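Local structure of acyl-CoA thioesterase II (Mycobacterium avium subsp. paratuberculosis, 4R9Z) at residues His63-Pro69 with Lys101-Ala106; Gln219-Trp225 with Cys265-Met271. The protein probably hydrolyses fatty acyl-CoA thioesters to free fatty acids and coenzyme A, using a double hot-dog fold. All blocks are in the same frame, centred on the assembly; numbering follows the deposited sequence.

Contact 1 of 2, residues His63-Pro69 with Lys101-Ala106; sequences HTYFLRP and KILMEA
Tyr65 and Glu105 form the hydrogen-bonded pair at the centre of this antiparallel contact, in which the axes of 63-66 and 101-106 approach to 4.7 Å. Tyr65 N donates to Glu105 O at 2.8 Å, a nearly straight bond, and Glu105 N answers to Tyr65 O at 3.1 Å. Beyond Phe66 the chain leaves the strand, and Leu103 O takes up both successive amides, Leu67 N (2.7 Å) and Arg68 N (3.0 Å). On its other side Leu103 joins Met104 in a classic beta bulge facing Ala96.

Thr64, Phe66, Met104 and Ala106 share the face covered by helix 39-52. The methyl CG2 of Thr64, anti to its own amide nitrogen, meets Met104 SD at 3.6 Å, while Phe66 CD1 lies 4.2 Å from Met104 CB, which approaches the ring obliquely. Leu67 lies alongside Ile102, its CD1 3.8 Å from Ile102 CG2. At the exposed end, Lys101 crosses Arg68 at about a right angle and lays its CD methylene over one guanidinium face.

Backbone pairing and apolar packing thus hold the first hot-dog together here, whereas polar tips turn elsewhere: Tyr65 OH to Ser61 of the second subunit, Glu105 OE1 to Thr95.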
# COMPACT_ATOMS: atom_id res chain seq x y z
N HIS B 63 -4.63 -2.07 -3.58
CA HIS B 63 -4.45 -0.76 -2.96
C HIS B 63 -5.67 0.09 -3.24
O HIS B 63 -6.03 0.30 -4.40
CB HIS B 63 -3.18 -0.09 -3.49
CG HIS B 63 -1.95 -0.91 -3.28
ND1 HIS B 63 -1.20 -0.86 -2.12
CD2 HIS B 63 -1.34 -1.83 -4.07
CE1 HIS B 63 -0.18 -1.70 -2.22
NE2 HIS B 63 -0.25 -2.30 -3.39
N THR B 64 -6.31 0.57 -2.19
CA THR B 64 -7.57 1.29 -2.34
C THR B 64 -7.52 2.67 -1.70
O THR B 64 -7.13 2.80 -0.54
CB THR B 64 -8.73 0.49 -1.71
OG1 THR B 64 -8.69 -0.87 -2.17
CG2 THR B 64 -10.06 1.11 -2.06
N TYR B 65 -7.91 3.69 -2.45
CA TYR B 65 -8.08 5.04 -1.90
C TYR B 65 -9.54 5.34 -1.69
O TYR B 65 -10.34 5.19 -2.60
CB TYR B 65 -7.47 6.11 -2.82
CG TYR B 65 -6.04 6.47 -2.48
CD1 TYR B 65 -5.73 7.09 -1.28
CD2 TYR B 65 -5.01 6.18 -3.36
CE1 TYR B 65 -4.44 7.41 -0.97
CE2 TYR B 65 -3.71 6.51 -3.05
CZ TYR B 65 -3.42 7.12 -1.86
OH TYR B 65 -2.13 7.44 -1.55
N PHE B 66 -9.91 5.80 -0.50
CA PHE B 66 -11.27 6.23 -0.27
C PHE B 66 -11.30 7.74 -0.38
O PHE B 66 -10.68 8.44 0.42
CB PHE B 66 -11.77 5.76 1.09
CG PHE B 66 -11.56 4.30 1.32
CD1 PHE B 66 -12.31 3.37 0.62
CD2 PHE B 66 -10.61 3.86 2.23
CE1 PHE B 66 -12.12 2.02 0.82
CE2 PHE B 66 -10.42 2.51 2.44
CZ PHE B 66 -11.17 1.58 1.73
N LEU B 67 -12.00 8.23 -1.39
CA LEU B 67 -11.87 9.61 -1.79
C LEU B 67 -13.03 10.46 -1.34
O LEU B 67 -12.85 11.58 -0.87
CB LEU B 67 -11.74 9.71 -3.32
CG LEU B 67 -10.59 8.94 -3.96
CD1 LEU B 67 -10.63 9.09 -5.47
CD2 LEU B 67 -9.26 9.42 -3.40
N ARG B 68 -14.23 9.93 -1.49
CA ARG B 68 -15.44 10.66 -1.15
C ARG B 68 -16.43 9.75 -0.44
O ARG B 68 -16.53 8.56 -0.75
CB ARG B 68 -16.06 11.27 -2.41
CG ARG B 68 -16.23 12.77 -2.32
CD ARG B 68 -15.67 13.51 -3.53
NE ARG B 68 -16.72 14.08 -4.36
CZ ARG B 68 -17.43 15.16 -4.03
NH1 ARG B 68 -17.22 15.78 -2.88
NH2 ARG B 68 -18.38 15.61 -4.86
N PRO B 69 -17.15 10.29 0.56
CA PRO B 69 -18.16 9.51 1.29
C PRO B 69 -19.35 9.17 0.41
O PRO B 69 -19.90 10.03 -0.28
CB PRO B 69 -18.57 10.45 2.42
CG PRO B 69 -18.26 11.81 1.92
CD PRO B 69 -17.05 11.68 1.05
N LYS B 101 -19.81 11.41 -9.17
CA LYS B 101 -18.89 11.38 -8.04
C LYS B 101 -18.04 10.11 -7.94
O LYS B 101 -18.56 9.00 -7.95
CB LYS B 101 -19.70 11.54 -6.75
CG LYS B 101 -18.93 12.08 -5.56
CD LYS B 101 -19.84 12.16 -4.34
CE LYS B 101 -21.03 13.07 -4.62
NZ LYS B 101 -22.13 12.86 -3.63
N ILE B 102 -16.72 10.30 -7.85
CA ILE B 102 -15.78 9.20 -7.62
C ILE B 102 -15.62 8.96 -6.12
O ILE B 102 -15.15 9.83 -5.40
CB ILE B 102 -14.40 9.48 -8.24
CG1 ILE B 102 -14.50 9.63 -9.76
CG2 ILE B 102 -13.42 8.38 -7.90
CD1 ILE B 102 -13.20 10.07 -10.40
N LEU B 103 -16.01 7.78 -5.65
CA LEU B 103 -15.99 7.49 -4.22
C LEU B 103 -14.66 6.88 -3.82
O LEU B 103 -14.07 7.26 -2.80
CB LEU B 103 -17.13 6.54 -3.83
CG LEU B 103 -18.54 6.91 -4.28
CD1 LEU B 103 -19.51 5.82 -3.88
CD2 LEU B 103 -18.95 8.26 -3.72
N MET B 104 -14.20 5.93 -4.61
CA MET B 104 -12.91 5.30 -4.37
C MET B 104 -12.27 4.87 -5.68
O MET B 104 -12.95 4.69 -6.69
CB MET B 104 -13.05 4.10 -3.43
CG MET B 104 -13.96 2.98 -3.91
SD MET B 104 -13.23 1.32 -3.78
CE MET B 104 -12.17 1.33 -5.21
N GLU B 105 -10.95 4.76 -5.65
CA GLU B 105 -10.21 4.13 -6.74
C GLU B 105 -9.27 3.09 -6.17
O GLU B 105 -8.72 3.28 -5.09
CB GLU B 105 -9.44 5.17 -7.56
CG GLU B 105 -8.78 4.57 -8.78
CD GLU B 105 -8.72 5.52 -9.95
OE1 GLU B 105 -9.77 5.73 -10.59
OE2 GLU B 105 -7.62 6.05 -10.22
N ALA B 106 -9.10 1.99 -6.88
CA ALA B 106 -8.27 0.89 -6.40
C ALA B 106 -7.41 0.28 -7.49
O ALA B 106 -7.80 0.26 -8.66
CB ALA B 106 -9.11 -0.18 -5.77

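Contact 2 of 2, residues Gln219-Trp225 with Cys265-Met271; sequences QRDHSVW and CTVKQEM
Gln269 reaches across to His222 and Gln219 with a fully extended side chain, CG anti to the backbone nitrogen (chi1 -178°). Its CB lies 3.8 Å from Asp221 O, and CG comes closer to it, at 3.3 Å. At CD the chain passes within 3.6 Å of Gln219 NE2. The tip then divides: OE1 lies beside that nitrogen without the angle for a hydrogen bond, while NE2 gives a weak one to His222 ND1 (3.3 Å), the amide turned 62° from the imidazole plane. Gln219 NE2 and Gln269 NE2 both donate to Ala200 O, and His222 NE2 pairs with Ser199 OG, which ties this face to helix 188-201.

Further along, His222 CE1 packs obliquely on Val267 CG1. The antiparallel backbone is paired regularly from Trp225 to Asp221, beginning with Trp225 N to Thr266 O at 2.8 Å. It ends in a classic bulge, where Arg220 N and Asp221 N share Glu270 O.

On the reverse face Asp221 and Glu270 cross, carboxylate planes 87° apart. In the second subunit, Trp225 NE1 and His63 NE2 are hydrogen-bonded to Asp221 OD2, and Ser61 OG to Glu270 OE1, so one strand pair presents polar networks to helix and dimer interface.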
# COMPACT_ATOMS: atom_id res chain seq x y z
N GLN B 219 -11.47 6.86 6.72
CA GLN B 219 -10.40 6.07 6.15
C GLN B 219 -9.99 6.71 4.83
O GLN B 219 -10.85 7.12 4.05
CB GLN B 219 -10.83 4.62 5.95
CG GLN B 219 -11.55 4.06 7.17
CD GLN B 219 -11.62 2.55 7.17
OE1 GLN B 219 -11.81 1.92 6.12
NE2 GLN B 219 -11.46 1.94 8.34
N ARG B 220 -8.69 6.80 4.58
CA ARG B 220 -8.19 7.45 3.38
C ARG B 220 -7.68 6.42 2.38
O ARG B 220 -7.98 6.51 1.19
CB ARG B 220 -7.09 8.45 3.73
CG ARG B 220 -6.52 9.18 2.54
CD ARG B 220 -7.60 9.86 1.72
NE ARG B 220 -7.04 10.71 0.68
CZ ARG B 220 -7.76 11.50 -0.12
NH1 ARG B 220 -9.08 11.53 0.01
NH2 ARG B 220 -7.18 12.25 -1.04
N ASP B 221 -6.92 5.45 2.86
CA ASP B 221 -6.54 4.34 1.99
C ASP B 221 -6.34 3.03 2.74
O ASP B 221 -6.14 3.01 3.96
CB ASP B 221 -5.27 4.70 1.18
CG ASP B 221 -4.10 5.14 2.04
OD1 ASP B 221 -4.09 6.31 2.48
OD2 ASP B 221 -3.17 4.33 2.23
N HIS B 222 -6.43 1.93 2.00
CA HIS B 222 -6.31 0.59 2.54
C HIS B 222 -5.47 -0.26 1.59
O HIS B 222 -5.68 -0.26 0.39
CB HIS B 222 -7.69 -0.04 2.72
CG HIS B 222 -7.66 -1.38 3.40
ND1 HIS B 222 -7.42 -1.52 4.75
CD2 HIS B 222 -7.84 -2.63 2.92
CE1 HIS B 222 -7.46 -2.80 5.07
NE2 HIS B 222 -7.72 -3.49 3.98
N SER B 223 -4.53 -1.02 2.15
CA SER B 223 -3.62 -1.83 1.36
C SER B 223 -3.54 -3.23 1.94
O SER B 223 -3.40 -3.39 3.16
CB SER B 223 -2.22 -1.22 1.33
OG SER B 223 -2.13 -0.13 0.44
N VAL B 224 -3.68 -4.24 1.09
CA VAL B 224 -3.59 -5.64 1.53
C VAL B 224 -2.65 -6.44 0.64
O VAL B 224 -2.77 -6.42 -0.58
CB VAL B 224 -4.96 -6.32 1.53
CG1 VAL B 224 -4.84 -7.73 2.08
CG2 VAL B 224 -5.95 -5.53 2.33
N TRP B 225 -1.74 -7.19 1.26
CA TRP B 225 -0.92 -8.14 0.53
C TRP B 225 -1.26 -9.55 0.98
O TRP B 225 -1.12 -9.89 2.16
CB TRP B 225 0.57 -7.84 0.74
CG TRP B 225 0.97 -6.47 0.29
CD1 TRP B 225 1.51 -6.12 -0.91
CD2 TRP B 225 0.85 -5.25 1.04
NE1 TRP B 225 1.74 -4.77 -0.96
CE2 TRP B 225 1.34 -4.21 0.23
CE3 TRP B 225 0.38 -4.94 2.32
CZ2 TRP B 225 1.38 -2.89 0.65
CZ3 TRP B 225 0.42 -3.62 2.73
CH2 TRP B 225 0.91 -2.61 1.90
N CYS B 265 -2.70 -12.52 5.35
CA CYS B 265 -2.45 -11.25 4.68
C CYS B 265 -1.70 -10.27 5.57
O CYS B 265 -1.76 -10.35 6.79
CB CYS B 265 -3.76 -10.62 4.22
SG CYS B 265 -4.83 -10.08 5.56
N THR B 266 -0.98 -9.35 4.92
CA THR B 266 -0.36 -8.21 5.60
C THR B 266 -1.15 -6.97 5.19
O THR B 266 -1.57 -6.87 4.04
CB THR B 266 1.12 -8.05 5.23
OG1 THR B 266 1.82 -9.28 5.44
CG2 THR B 266 1.77 -6.96 6.08
N VAL B 267 -1.36 -6.04 6.12
CA VAL B 267 -2.30 -4.94 5.90
C VAL B 267 -1.75 -3.60 6.39
O VAL B 267 -1.09 -3.54 7.42
CB VAL B 267 -3.65 -5.21 6.61
CG1 VAL B 267 -4.65 -4.13 6.27
CG2 VAL B 267 -4.21 -6.56 6.22
N LYS B 268 -2.03 -2.54 5.64
CA LYS B 268 -1.72 -1.18 6.08
C LYS B 268 -2.88 -0.24 5.76
O LYS B 268 -3.49 -0.34 4.70
CB LYS B 268 -0.44 -0.67 5.43
CG LYS B 268 0.16 0.53 6.14
CD LYS B 268 0.92 0.12 7.39
CE LYS B 268 2.26 -0.49 7.03
NZ LYS B 268 2.99 -0.97 8.25
N GLN B 269 -3.18 0.67 6.68
CA GLN B 269 -4.30 1.59 6.49
C GLN B 269 -3.98 2.99 6.98
O GLN B 269 -3.44 3.17 8.08
CB GLN B 269 -5.55 1.06 7.20
CG GLN B 269 -6.78 1.94 7.01
CD GLN B 269 -7.99 1.40 7.74
OE1 GLN B 269 -8.62 2.11 8.53
NE2 GLN B 269 -8.34 0.15 7.47
N GLU B 270 -4.33 3.99 6.18
CA GLU B 270 -4.15 5.38 6.57
C GLU B 270 -5.52 6.02 6.73
O GLU B 270 -6.39 5.84 5.88
CB GLU B 270 -3.30 6.12 5.53
CG GLU B 270 -2.94 7.55 5.89
CD GLU B 270 -2.08 8.22 4.83
OE1 GLU B 270 -2.39 8.06 3.62
OE2 GLU B 270 -1.10 8.90 5.19
N MET B 271 -5.71 6.74 7.83
CA MET B 271 -7.00 7.36 8.08
C MET B 271 -6.87 8.81 8.55
O MET B 271 -5.87 9.19 9.17
CB MET B 271 -7.79 6.55 9.11
CG MET B 271 -7.20 6.53 10.51
SD MET B 271 -7.72 5.07 11.43
CE MET B 271 -6.67 3.81 10.70

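In the fold
Read together, the two contacts illustrate how a double hot-dog is assembled from repeated antiparallel strand pairs. Contact 1 belongs to the N-terminal hot-dog and contact 2 to the C-terminal one; strands 58-66 and 218-226 are neighbours, joined by probable backbone hydrogen bonds such as Phe66 N to Arg220 O, so the two halves meet edge to edge. Each pair has one face against a helix, 39-52 or 188-201, and the other toward the second subunit. Both are buried, but contact 1, largely apolar against its helix, runs out into a loop where Arg68 and Pro69 are exposed, whereas contact 2, nearer the chain centre, has no exposed residue and places amides and an imidazole against its helix.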